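Sensor protein, Kinase (Polaromonas sp. JS666, PDB 3GRC) probably acts in two-component signalling as a sensor kinase, its CheY-like receiver domain accepting a phosphoryl group. Local coordinates at residues P7-C12 with Y51-V56; H37-A42 with L60-G65; L68-R73 with Q100-S105; A82-S87 with T106-P111. All coordinates share one frame; numbering follows the deposited sequence.

Interaction 1 of 4, residues P7-C12 with Y51-V56; sequences PRILIC and YAAMTV
Two neighbouring parallel strands at the heart of a CheY-like receiver domain, 8-12 and 53-56, meet here and illustrate how such a sheet is knitted together. Their bridges pair I9 with A53, L10 with M54, I11 with T55 and C12 with V56, and the short strand axes diverge by 21°. L10 is bonded on both sides of its residue: its N donates to A53 O at 2.9 Å and its O accepts from T55 N at 3.0 Å. C12 N continues the pattern to T55 O, while ahead of the strand A52 N reaches R8 O at 2.8 Å.

On the L10 and M54 face, the Y51 ring lies flat under the leucine: L10 CB stands 3.8 Å from the ring centroid, only 10° off the normal, a CH-pi contact. The R8 side chain crosses the ring at a slant from the side away from L10, CD lying 3.5 Å from Y51 CE1, while R8 O sits at the ring edge. Both polar ends go on to D34, R8 by a salt bridge and Y51 OH by a hydrogen bond; the hydroxyl also bonds Q45 NE2 of helix 39-48. On the other face I9 CG2 meets T55 CG2 at 3.8 Å. T55 OG1, set between its own N and carbonyl carbon (chi1 66°), lies beside I11 and shares a water with C12 O, 2.6 Å from T55 OG1.

Strand 32-36 bonds to the far edge of 8-12. Helix 16-28 packs against I9, I11 and T55, whereas helices 39-48 and 65-73 cover the face of C12 and M54.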
loop_
_atom_site.group_PDB
_atom_site.type_symbol
_atom_site.label_atom_id
_atom_site.label_comp_id
_atom_site.label_asym_id
_atom_site.label_seq_id
_atom_site.Cartn_x
_atom_site.Cartn_y
_atom_site.Cartn_z
ATOM N N PRO A 7 -10.892 1.342 10.212
ATOM C CA PRO A 7 -10.527 1.369 8.784
ATOM C C PRO A 7 -9.568 0.206 8.496
ATOM O O PRO A 7 -8.611 0.009 9.231
ATOM C CB PRO A 7 -9.836 2.727 8.619
ATOM C CG PRO A 7 -10.348 3.540 9.763
ATOM C CD PRO A 7 -10.430 2.558 10.897
ATOM N N ARG A 8 -9.806 -0.559 7.436
ATOM C CA ARG A 8 -8.930 -1.693 7.154
ATOM C C ARG A 8 -7.924 -1.461 6.026
ATOM O O ARG A 8 -8.272 -0.964 4.955
ATOM C CB ARG A 8 -9.771 -2.943 6.880
ATOM C CG ARG A 8 -8.949 -4.228 6.721
ATOM C CD ARG A 8 -9.828 -5.489 6.582
ATOM N NE ARG A 8 -10.364 -5.881 7.877
ATOM C CZ ARG A 8 -10.056 -6.994 8.527
ATOM N NH1 ARG A 8 -9.212 -7.870 8.017
ATOM N NH2 ARG A 8 -10.588 -7.217 9.712
ATOM N N ILE A 9 -6.671 -1.831 6.274
ATOM C CA ILE A 9 -5.599 -1.655 5.294
ATOM C C ILE A 9 -5.153 -2.983 4.688
ATOM O O ILE A 9 -5.027 -3.973 5.397
ATOM C CB ILE A 9 -4.354 -1.019 5.947
ATOM C CG1 ILE A 9 -4.734 0.280 6.660
ATOM C CG2 ILE A 9 -3.273 -0.780 4.903
ATOM C CD1 ILE A 9 -5.349 1.314 5.768
ATOM N N LEU A 10 -4.923 -3.017 3.381
ATOM C CA LEU A 10 -4.436 -4.238 2.757
ATOM C C LEU A 10 -2.921 -4.106 2.570
ATOM O O LEU A 10 -2.450 -3.266 1.808
ATOM C CB LEU A 10 -5.102 -4.480 1.403
ATOM C CG LEU A 10 -4.556 -5.666 0.596
ATOM C CD1 LEU A 10 -4.837 -6.989 1.301
ATOM C CD2 LEU A 10 -5.206 -5.667 -0.781
ATOM N N ILE A 11 -2.176 -4.931 3.292
ATOM C CA ILE A 11 -0.723 -4.944 3.238
ATOM C C ILE A 11 -0.208 -5.938 2.201
ATOM O O ILE A 11 -0.402 -7.142 2.348
ATOM C CB ILE A 11 -0.123 -5.369 4.595
ATOM C CG1 ILE A 11 -0.619 -4.449 5.702
ATOM C CG2 ILE A 11 1.398 -5.390 4.509
ATOM C CD1 ILE A 11 -0.233 -4.925 7.078
ATOM N N CYS A 12 0.450 -5.442 1.164
ATOM C CA CYS A 12 1.014 -6.311 0.143
ATOM C C CYS A 12 2.516 -6.201 0.322
ATOM O O CYS A 12 3.132 -5.194 -0.068
ATOM C CB CYS A 12 0.606 -5.847 -1.254
ATOM S SG CYS A 12 1.294 -6.790 -2.626
ATOM N N TYR A 51 -11.586 -1.782 1.699
ATOM C CA TYR A 51 -10.298 -1.384 2.263
ATOM C C TYR A 51 -10.154 0.131 2.165
ATOM O O TYR A 51 -10.468 0.713 1.135
ATOM C CB TYR A 51 -9.142 -2.047 1.506
ATOM C CG TYR A 51 -8.946 -3.505 1.840
ATOM C CD1 TYR A 51 -8.499 -3.898 3.101
ATOM C CD2 TYR A 51 -9.265 -4.495 0.913
ATOM C CE1 TYR A 51 -8.383 -5.236 3.427
ATOM C CE2 TYR A 51 -9.154 -5.841 1.231
ATOM C CZ TYR A 51 -8.717 -6.209 2.489
ATOM O OH TYR A 51 -8.645 -7.541 2.806
ATOM N N ALA A 52 -9.692 0.764 3.239
ATOM C CA ALA A 52 -9.496 2.211 3.248
ATOM C C ALA A 52 -8.238 2.552 2.444
ATOM O O ALA A 52 -8.137 3.637 1.863
ATOM C CB ALA A 52 -9.348 2.713 4.669
ATOM N N ALA A 53 -7.282 1.627 2.411
ATOM C CA ALA A 53 -6.051 1.857 1.684
ATOM C C ALA A 53 -5.205 0.595 1.579
ATOM O O ALA A 53 -5.492 -0.419 2.198
ATOM C CB ALA A 53 -5.250 2.958 2.366
HETATM N N MSE A 54 -4.163 0.671 0.769
HETATM C CA MSE A 54 -3.218 -0.423 0.560
HETATM C C MSE A 54 -1.797 0.098 0.696
HETATM O O MSE A 54 -1.510 1.247 0.338
HETATM C CB MSE A 54 -3.369 -1.033 -0.852
HETATM C CG MSE A 54 -2.303 -2.073 -1.235
HETATM SE SE MSE A 54 -2.704 -2.949 -2.973
HETATM C CE MSE A 54 -1.191 -4.238 -2.934
ATOM N N THR A 55 -0.912 -0.729 1.237
ATOM C CA THR A 55 0.496 -0.370 1.319
ATOM C C THR A 55 1.118 -1.311 0.301
ATOM O O THR A 55 0.766 -2.497 0.244
ATOM C CB THR A 55 1.108 -0.623 2.719
ATOM O OG1 THR A 55 1.139 -2.026 3.001
ATOM C CG2 THR A 55 0.291 0.087 3.778
ATOM N N VAL A 56 2.032 -0.788 -0.510
ATOM C CA VAL A 56 2.660 -1.596 -1.542
ATOM C C VAL A 56 4.176 -1.659 -1.538
ATOM O O VAL A 56 4.867 -0.644 -1.533
ATOM C CB VAL A 56 2.225 -1.125 -2.936
ATOM C CG1 VAL A 56 2.911 -1.962 -4.018
ATOM C CG2 VAL A 56 0.723 -1.215 -3.050
HETATM O O HOH W 1 3.202 -3.295 2.068
#

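Interaction 2 of 4, residues H37-A42 with L60-G65; sequences HSAAQA and LPDQDG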
loop_
_atom_site.group_PDB
_atom_site.type_symbol
_atom_site.label_atom_id
_atom_site.label_comp_id
_atom_site.label_asym_id
_atom_site.label_seq_id
_atom_site.Cartn_x
_atom_site.Cartn_y
_atom_site.Cartn_z
ATOM N N HIS A 37 1.153 -11.540 0.230
ATOM C CA HIS A 37 2.541 -11.465 -0.208
ATOM C C HIS A 37 2.846 -11.326 -1.697
ATOM O O HIS A 37 4.011 -11.445 -2.095
ATOM C CB HIS A 37 3.296 -12.668 0.359
ATOM C CG HIS A 37 2.749 -13.991 -0.072
ATOM N ND1 HIS A 37 2.993 -14.537 -1.316
ATOM C CD2 HIS A 37 1.947 -14.881 0.567
ATOM C CE1 HIS A 37 2.372 -15.693 -1.423
ATOM N NE2 HIS A 37 1.728 -15.926 -0.288
ATOM N N SER A 38 1.829 -11.067 -2.515
ATOM C CA SER A 38 2.058 -10.923 -3.949
ATOM C C SER A 38 0.992 -10.071 -4.615
ATOM O O SER A 38 -0.090 -9.856 -4.062
ATOM C CB SER A 38 2.101 -12.290 -4.638
ATOM O OG SER A 38 0.787 -12.796 -4.836
ATOM N N ALA A 39 1.314 -9.593 -5.815
ATOM C CA ALA A 39 0.404 -8.765 -6.593
ATOM C C ALA A 39 -0.890 -9.510 -6.902
ATOM O O ALA A 39 -1.978 -8.937 -6.825
ATOM C CB ALA A 39 1.078 -8.319 -7.887
ATOM N N ALA A 40 -0.761 -10.790 -7.237
ATOM C CA ALA A 40 -1.913 -11.620 -7.565
ATOM C C ALA A 40 -2.849 -11.686 -6.359
ATOM O O ALA A 40 -4.059 -11.442 -6.483
ATOM C CB ALA A 40 -1.450 -13.021 -7.961
ATOM N N GLN A 41 -2.285 -12.010 -5.195
ATOM C CA GLN A 41 -3.068 -12.088 -3.972
ATOM C C GLN A 41 -3.716 -10.750 -3.657
ATOM O O GLN A 41 -4.856 -10.700 -3.197
ATOM C CB GLN A 41 -2.202 -12.493 -2.792
ATOM C CG GLN A 41 -1.783 -13.928 -2.777
ATOM C CD GLN A 41 -1.333 -14.341 -1.396
ATOM O OE1 GLN A 41 -0.675 -13.566 -0.698
ATOM N NE2 GLN A 41 -1.683 -15.562 -0.989
ATOM N N ALA A 42 -2.988 -9.667 -3.906
ATOM C CA ALA A 42 -3.529 -8.348 -3.637
ATOM C C ALA A 42 -4.738 -8.073 -4.542
ATOM O O ALA A 42 -5.768 -7.585 -4.081
ATOM C CB ALA A 42 -2.453 -7.291 -3.832
ATOM N N LEU A 60 8.163 -6.994 -5.493
ATOM C CA LEU A 60 7.370 -8.213 -5.356
ATOM C C LEU A 60 7.861 -9.299 -6.315
ATOM O O LEU A 60 8.429 -9.002 -7.365
ATOM C CB LEU A 60 5.902 -7.916 -5.637
ATOM C CG LEU A 60 5.296 -6.795 -4.802
ATOM C CD1 LEU A 60 3.923 -6.454 -5.341
ATOM C CD2 LEU A 60 5.238 -7.218 -3.341
ATOM N N PRO A 61 7.628 -10.577 -5.968
ATOM C CA PRO A 61 8.046 -11.717 -6.800
ATOM C C PRO A 61 7.438 -11.719 -8.208
ATOM O O PRO A 61 8.140 -11.443 -9.181
ATOM C CB PRO A 61 7.616 -12.928 -5.970
ATOM C CG PRO A 61 6.401 -12.418 -5.230
ATOM C CD PRO A 61 6.840 -11.032 -4.805
ATOM N N ASP A 62 6.143 -12.021 -8.307
ATOM C CA ASP A 62 5.442 -12.058 -9.598
ATOM C C ASP A 62 5.511 -10.739 -10.380
ATOM O O ASP A 62 6.396 -10.551 -11.216
ATOM C CB ASP A 62 3.964 -12.495 -9.418
ATOM C CG ASP A 62 3.210 -11.712 -8.323
ATOM O OD1 ASP A 62 3.717 -10.684 -7.815
ATOM O OD2 ASP A 62 2.081 -12.135 -7.976
ATOM N N GLN A 63 4.569 -9.836 -10.120
ATOM C CA GLN A 63 4.544 -8.538 -10.780
ATOM C C GLN A 63 5.135 -7.541 -9.804
ATOM O O GLN A 63 4.897 -7.641 -8.599
ATOM C CB GLN A 63 3.114 -8.092 -11.069
ATOM C CG GLN A 63 2.221 -9.107 -11.736
ATOM C CD GLN A 63 0.767 -8.676 -11.698
ATOM O OE1 GLN A 63 0.425 -7.568 -12.115
ATOM N NE2 GLN A 63 -0.096 -9.548 -11.191
ATOM N N ASP A 64 5.894 -6.573 -10.304
ATOM C CA ASP A 64 6.447 -5.580 -9.401
ATOM C C ASP A 64 5.353 -4.625 -8.931
ATOM O O ASP A 64 4.267 -4.569 -9.502
ATOM C CB ASP A 64 7.584 -4.804 -10.062
ATOM C CG ASP A 64 7.217 -4.283 -11.420
ATOM O OD1 ASP A 64 6.239 -3.509 -11.523
ATOM O OD2 ASP A 64 7.917 -4.652 -12.388
ATOM N N GLY A 65 5.657 -3.878 -7.882
ATOM C CA GLY A 65 4.703 -2.949 -7.316
ATOM C C GLY A 65 4.066 -1.947 -8.250
ATOM O O GLY A 65 2.870 -1.707 -8.147
#
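D62 turns its carboxylate onto the first turn of helix 39-48 because CG sits between the backbone N and the carbonyl carbon (chi1 50°), and S38 places OG in the same way (chi1 79°) at the N-cap of that helix. The two groups divide the work at the helix start. D62 OD2 takes the A40 N-H at 3.2 Å, meeting it on the syn side and 27° out of the carboxylate plane; D62 OD1 accepts a weak bond from A39 N at 3.3 Å. S38 OG accepts from Q41 N at 3.2 Å in a nearly straight bond. Q41 in turn reaches back, its OE1 receiving H37 N at 2.9 Å.

Van der Waals packing fills in beside these bonds. A39 CB points at the 60-65 loop, where L60 CD1 makes an apolar contact 4.2 Å away and the amide end of Q63 comes alongside, NE2 at 3.7 Å from A39 CB. S38 CB also packs against D62 OD2, at 3.3 Å. Replacing S38 by an alanine would probably leave Q41 N without its capping acceptor and the helix start less firmly fixed.

D64 is itself an N-cap, bonding S67 N of helix 65-73. With amide N-H groups of the first turn directed at its carboxylate, D62 is probably stabilised as an anion, and the favourable interaction of negative charge with the helix dipole is likely to help hold this loop to the start of helix 39-48.

Interaction 3 of 4, residues L68-R73 with Q100-S105; sequences LIRALR and QPLAVS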
loop_
_atom_site.group_PDB
_atom_site.type_symbol
_atom_site.label_atom_id
_atom_site.label_comp_id
_atom_site.label_asym_id
_atom_site.label_seq_id
_atom_site.Cartn_x
_atom_site.Cartn_y
_atom_site.Cartn_z
ATOM N N LEU A 68 1.352 -3.565 -10.257
ATOM C CA LEU A 68 0.176 -3.797 -9.436
ATOM C C LEU A 68 -0.640 -2.512 -9.330
ATOM O O LEU A 68 -1.849 -2.520 -9.549
ATOM C CB LEU A 68 0.593 -4.263 -8.043
ATOM C CG LEU A 68 -0.486 -4.319 -6.955
ATOM C CD1 LEU A 68 -1.729 -5.051 -7.449
ATOM C CD2 LEU A 68 0.104 -5.007 -5.737
ATOM N N ILE A 69 0.031 -1.405 -9.013
ATOM C CA ILE A 69 -0.655 -0.122 -8.865
ATOM C C ILE A 69 -1.330 0.334 -10.161
ATOM O O ILE A 69 -2.444 0.864 -10.130
ATOM C CB ILE A 69 0.312 0.979 -8.352
ATOM C CG1 ILE A 69 0.800 0.628 -6.947
ATOM C CG2 ILE A 69 -0.403 2.313 -8.297
ATOM C CD1 ILE A 69 1.864 1.553 -6.407
ATOM N N ARG A 70 -0.660 0.133 -11.291
ATOM C CA ARG A 70 -1.226 0.507 -12.581
ATOM C C ARG A 70 -2.510 -0.282 -12.815
ATOM O O ARG A 70 -3.523 0.282 -13.229
ATOM C CB ARG A 70 -0.243 0.221 -13.718
ATOM C CG ARG A 70 0.904 1.209 -13.807
ATOM C CD ARG A 70 1.774 0.975 -15.039
ATOM N NE ARG A 70 2.931 1.871 -15.063
ATOM C CZ ARG A 70 2.864 3.203 -15.049
ATOM N NH1 ARG A 70 1.690 3.830 -15.013
ATOM N NH2 ARG A 70 3.981 3.917 -15.069
ATOM N N ALA A 71 -2.462 -1.584 -12.536
ATOM C CA ALA A 71 -3.621 -2.452 -12.723
ATOM C C ALA A 71 -4.793 -1.985 -11.860
ATOM O O ALA A 71 -5.942 -1.989 -12.303
ATOM C CB ALA A 71 -3.251 -3.898 -12.389
ATOM N N LEU A 72 -4.501 -1.566 -10.629
ATOM C CA LEU A 72 -5.546 -1.083 -9.721
ATOM C C LEU A 72 -6.200 0.220 -10.198
ATOM O O LEU A 72 -7.401 0.426 -10.023
ATOM C CB LEU A 72 -4.964 -0.889 -8.318
ATOM C CG LEU A 72 -4.581 -2.184 -7.599
ATOM C CD1 LEU A 72 -3.640 -1.885 -6.449
ATOM C CD2 LEU A 72 -5.840 -2.872 -7.109
ATOM N N ARG A 73 -5.413 1.100 -10.800
ATOM C CA ARG A 73 -5.962 2.356 -11.282
ATOM C C ARG A 73 -6.830 2.181 -12.538
ATOM O O ARG A 73 -7.677 3.022 -12.828
ATOM C CB ARG A 73 -4.836 3.368 -11.553
ATOM C CG ARG A 73 -4.079 3.815 -10.306
ATOM C CD ARG A 73 -5.022 4.009 -9.137
ATOM N NE ARG A 73 -4.387 4.637 -7.996
ATOM C CZ ARG A 73 -4.798 4.477 -6.744
ATOM N NH1 ARG A 73 -5.837 3.696 -6.487
ATOM N NH2 ARG A 73 -4.186 5.109 -5.753
ATOM N N GLN A 100 0.539 11.557 -11.767
ATOM C CA GLN A 100 -0.823 11.744 -11.285
ATOM C C GLN A 100 -1.730 10.542 -11.538
ATOM O O GLN A 100 -2.492 10.146 -10.666
ATOM C CB GLN A 100 -1.434 13.009 -11.901
ATOM C CG GLN A 100 -0.776 14.287 -11.406
ATOM C CD GLN A 100 -0.812 14.414 -9.887
ATOM O OE1 GLN A 100 -0.137 15.269 -9.306
ATOM N NE2 GLN A 100 -1.606 13.565 -9.236
ATOM N N PRO A 101 -1.665 9.952 -12.737
ATOM C CA PRO A 101 -2.519 8.788 -13.013
ATOM C C PRO A 101 -2.277 7.630 -12.037
ATOM O O PRO A 101 -3.205 6.907 -11.674
ATOM C CB PRO A 101 -2.142 8.421 -14.446
ATOM C CG PRO A 101 -1.792 9.749 -15.050
ATOM C CD PRO A 101 -0.962 10.389 -13.956
ATOM N N LEU A 102 -1.021 7.467 -11.622
ATOM C CA LEU A 102 -0.619 6.416 -10.686
ATOM C C LEU A 102 -1.262 6.683 -9.313
ATOM O O LEU A 102 -1.616 5.763 -8.586
ATOM C CB LEU A 102 0.909 6.378 -10.584
ATOM C CG LEU A 102 1.578 5.036 -10.273
ATOM C CD1 LEU A 102 1.245 4.041 -11.376
ATOM C CD2 LEU A 102 3.087 5.231 -10.160
ATOM N N ALA A 103 -1.413 7.957 -8.976
ATOM C CA ALA A 103 -2.063 8.358 -7.731
ATOM C C ALA A 103 -1.554 7.712 -6.442
ATOM O O ALA A 103 -2.339 7.321 -5.573
ATOM C CB ALA A 103 -3.583 8.139 -7.861
ATOM N N VAL A 104 -0.242 7.589 -6.316
ATOM C CA VAL A 104 0.320 7.033 -5.097
ATOM C C VAL A 104 0.544 8.238 -4.185
ATOM O O VAL A 104 1.280 9.176 -4.516
ATOM C CB VAL A 104 1.621 6.249 -5.387
ATOM C CG1 VAL A 104 2.355 6.900 -6.526
ATOM C CG2 VAL A 104 2.492 6.160 -4.124
ATOM N N SER A 105 -0.145 8.221 -3.050
ATOM C CA SER A 105 -0.093 9.312 -2.093
ATOM C C SER A 105 1.290 9.630 -1.541
ATOM O O SER A 105 1.695 10.791 -1.503
ATOM C CB SER A 105 -1.056 9.026 -0.941
ATOM O OG SER A 105 -2.381 8.885 -1.430
#
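R73, at the end of helix 65-73, grips the loop that leads into strand 106-108 of the receiver fold, joining a crossover helix to the entry of the sheet's edge strand. The polar part is two hydrogen bonds from one guanidinium. R73 NE donates to L102 O at 3.0 Å and R73 NH2 to A103 O at 2.9 Å. Both oxygens lie near the guanidinium plane, at its edge, but each donor stands above the carbonyl plane, by 47° and 48°, and so misses the lone-pair direction. The bend at chi2 (-40°) turns the chain so that NE and NH2 face successive carbonyls. The third nitrogen, NH1, bonds L81 O, beside strand 82-86. A leucine in place of R73 would probably leave the carbonyls of L102 and A103 without these donors and the loop less firmly held to the helix.

The apolar part centres on L102. With CG anti to the backbone N, its branch is carried over to the helix, where CD1 lies 3.9 Å from I69 CG2, the two side chains crossing at about a right angle. I69 also packs on I83 and V85 of strand 82-86, which carries the contact into the core.

Between the two kinds comes R70, whose extended chain runs past the leucine: L102 CD1 lies over one face of the guanidinium, 3.7 Å from R70 NH1.

Interaction 4 of 4, residues A82-S87 with T106-P111; sequences AIVVVS and TWLEKP
V85 lays its CG2 over one face of the W107 indole, 4.1 Å from the centroid of the six-membered ring and 18° off its normal, a CH-pi contact offset toward the rim. The other methyl, CG1, touches W107 CE3 at 3.9 Å, so both branches of the valine meet the ring. On the opposite face of the sheet V84 CG1 meets L108 CD1, also at 3.9 Å, the two side chains crossing at a slant.

The backbones run parallel, 82-86 beside 106-108, the two strands of a beta-alpha-beta unit linked by helix 90-97. L108 N donates to V85 O at 2.7 Å, V85 N to T106 O, and S87 N to L108 O at 3.0 Å. Past the strand ends K110, extended beyond CG, passes its CE 3.7 Å from V86 O and continues to a water, which accepts from K110 NZ and is also bonded to S87 OG.

S87 OG bonds D57, while K110 NZ makes a salt bridge with E13 and a weak, long ion pair with D57. The two carboxylates of E13 and D57, the hydroxyl and the lysine match the layout of a CheY-like phosphorylation site, S87 and K110 converging on D57, probably the phosphoacceptor.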
loop_
_atom_site.group_PDB
_atom_site.type_symbol
_atom_site.label_atom_id
_atom_site.label_comp_id
_atom_site.label_asym_id
_atom_site.label_seq_id
_atom_site.Cartn_x
_atom_site.Cartn_y
_atom_site.Cartn_z
ATOM N N ALA A 82 -6.830 4.609 -1.685
ATOM C CA ALA A 82 -5.594 5.288 -1.283
ATOM C C ALA A 82 -4.454 4.260 -1.246
ATOM O O ALA A 82 -4.640 3.148 -0.773
ATOM C CB ALA A 82 -5.771 5.959 0.081
ATOM N N ILE A 83 -3.296 4.635 -1.784
ATOM C CA ILE A 83 -2.146 3.752 -1.829
ATOM C C ILE A 83 -0.869 4.437 -1.330
ATOM O O ILE A 83 -0.569 5.565 -1.719
ATOM C CB ILE A 83 -1.881 3.258 -3.259
ATOM C CG1 ILE A 83 -3.070 2.456 -3.771
ATOM C CG2 ILE A 83 -0.597 2.426 -3.286
ATOM C CD1 ILE A 83 -2.816 1.766 -5.094
ATOM N N VAL A 84 -0.131 3.741 -0.469
ATOM C CA VAL A 84 1.136 4.224 0.076
ATOM C C VAL A 84 2.191 3.166 -0.248
ATOM O O VAL A 84 2.036 1.997 0.106
ATOM C CB VAL A 84 1.072 4.404 1.637
ATOM C CG1 VAL A 84 2.452 4.684 2.193
ATOM C CG2 VAL A 84 0.130 5.537 2.006
ATOM N N VAL A 85 3.258 3.567 -0.932
ATOM C CA VAL A 85 4.327 2.634 -1.259
ATOM C C VAL A 85 5.281 2.596 -0.064
ATOM O O VAL A 85 5.650 3.644 0.471
ATOM C CB VAL A 85 5.128 3.088 -2.515
ATOM C CG1 VAL A 85 6.417 2.294 -2.625
ATOM C CG2 VAL A 85 4.302 2.900 -3.757
ATOM N N VAL A 86 5.650 1.392 0.363
ATOM C CA VAL A 86 6.576 1.199 1.478
ATOM C C VAL A 86 7.538 0.186 0.897
ATOM O O VAL A 86 7.220 -1.000 0.787
ATOM C CB VAL A 86 5.889 0.594 2.725
ATOM C CG1 VAL A 86 6.905 0.471 3.864
ATOM C CG2 VAL A 86 4.701 1.454 3.148
ATOM N N SER A 87 8.714 0.660 0.513
ATOM C CA SER A 87 9.675 -0.205 -0.127
ATOM C C SER A 87 11.087 0.317 0.027
ATOM O O SER A 87 11.300 1.510 0.248
ATOM C CB SER A 87 9.303 -0.330 -1.613
ATOM O OG SER A 87 10.100 -1.274 -2.277
ATOM N N THR A 106 2.007 8.604 -1.109
ATOM C CA THR A 106 3.333 8.796 -0.542
ATOM C C THR A 106 4.213 7.589 -0.799
ATOM O O THR A 106 3.741 6.459 -0.790
ATOM C CB THR A 106 3.285 8.978 0.990
ATOM O OG1 THR A 106 2.112 9.708 1.370
ATOM C CG2 THR A 106 4.517 9.738 1.460
ATOM N N TRP A 107 5.498 7.852 -1.012
ATOM C CA TRP A 107 6.494 6.821 -1.249
ATOM C C TRP A 107 7.391 6.799 -0.011
ATOM O O TRP A 107 8.176 7.720 0.209
ATOM C CB TRP A 107 7.318 7.158 -2.495
ATOM C CG TRP A 107 6.488 7.268 -3.737
ATOM C CD1 TRP A 107 5.571 8.240 -4.028
ATOM C CD2 TRP A 107 6.474 6.371 -4.841
ATOM N NE1 TRP A 107 5.000 8.013 -5.255
ATOM C CE2 TRP A 107 5.565 6.857 -5.803
ATOM C CE3 TRP A 107 7.190 5.197 -5.163
ATOM C CZ2 TRP A 107 5.287 6.227 -7.007
ATOM C CZ3 TRP A 107 6.925 4.550 -6.371
ATOM C CH2 TRP A 107 5.999 5.083 -7.287
ATOM N N LEU A 108 7.259 5.752 0.795
ATOM C CA LEU A 108 8.030 5.611 2.030
ATOM C C LEU A 108 9.154 4.594 1.912
ATOM O O LEU A 108 8.971 3.514 1.355
ATOM C CB LEU A 108 7.112 5.193 3.191
ATOM C CG LEU A 108 5.950 6.123 3.532
ATOM C CD1 LEU A 108 5.236 5.647 4.796
ATOM C CD2 LEU A 108 6.495 7.520 3.742
ATOM N N GLU A 109 10.308 4.940 2.469
ATOM C CA GLU A 109 11.465 4.053 2.450
ATOM C C GLU A 109 11.528 3.143 3.681
ATOM O O GLU A 109 10.757 3.284 4.622
ATOM C CB GLU A 109 12.759 4.885 2.379
ATOM C CG GLU A 109 12.931 5.659 1.072
ATOM C CD GLU A 109 14.238 6.430 0.994
ATOM O OE1 GLU A 109 14.463 7.314 1.851
ATOM O OE2 GLU A 109 15.035 6.150 0.067
ATOM N N LYS A 110 12.442 2.186 3.635
ATOM C CA LYS A 110 12.686 1.276 4.738
ATOM C C LYS A 110 14.136 1.603 5.105
ATOM O O LYS A 110 14.954 1.867 4.224
ATOM C CB LYS A 110 12.573 -0.182 4.286
ATOM C CG LYS A 110 11.140 -0.667 3.986
ATOM C CD LYS A 110 11.167 -2.065 3.416
ATOM C CE LYS A 110 9.790 -2.555 2.974
ATOM N NZ LYS A 110 9.836 -3.902 2.297
ATOM N N PRO A 111 14.471 1.626 6.407
ATOM C CA PRO A 111 13.602 1.369 7.565
ATOM C C PRO A 111 12.404 2.314 7.643
ATOM O O PRO A 111 12.518 3.511 7.412
ATOM C CB PRO A 111 14.558 1.530 8.751
ATOM C CG PRO A 111 15.523 2.558 8.270
ATOM C CD PRO A 111 15.796 2.098 6.845
HETATM O O HOH W 2 11.036 -3.370 -0.172
#

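Overall arrangement
Interactions 1 and 4 are parts of one parallel sheet: V56 N lies 2.9 Å from V84 O, and V56 O 2.9 Å from V86 N, so strands 53-56 and 82-86 are direct neighbours. Interactions 2 and 3 each join a helix to a loop on the flank of that sheet. L68, in the helix of interaction 3, packs on interactions 1 and 2: its CD2 is 3.8 Å from C12 SG and 3.9 Å from A42 CB. Interaction 3 feeds interaction 4 through S105 N, 3.0 Å from I83 O. Interactions 2 and 4 do not touch, their nearest atoms being about 7 Å apart. The probable phosphorylation site, with E13 and D57, is met by S87 and K110 of interaction 4.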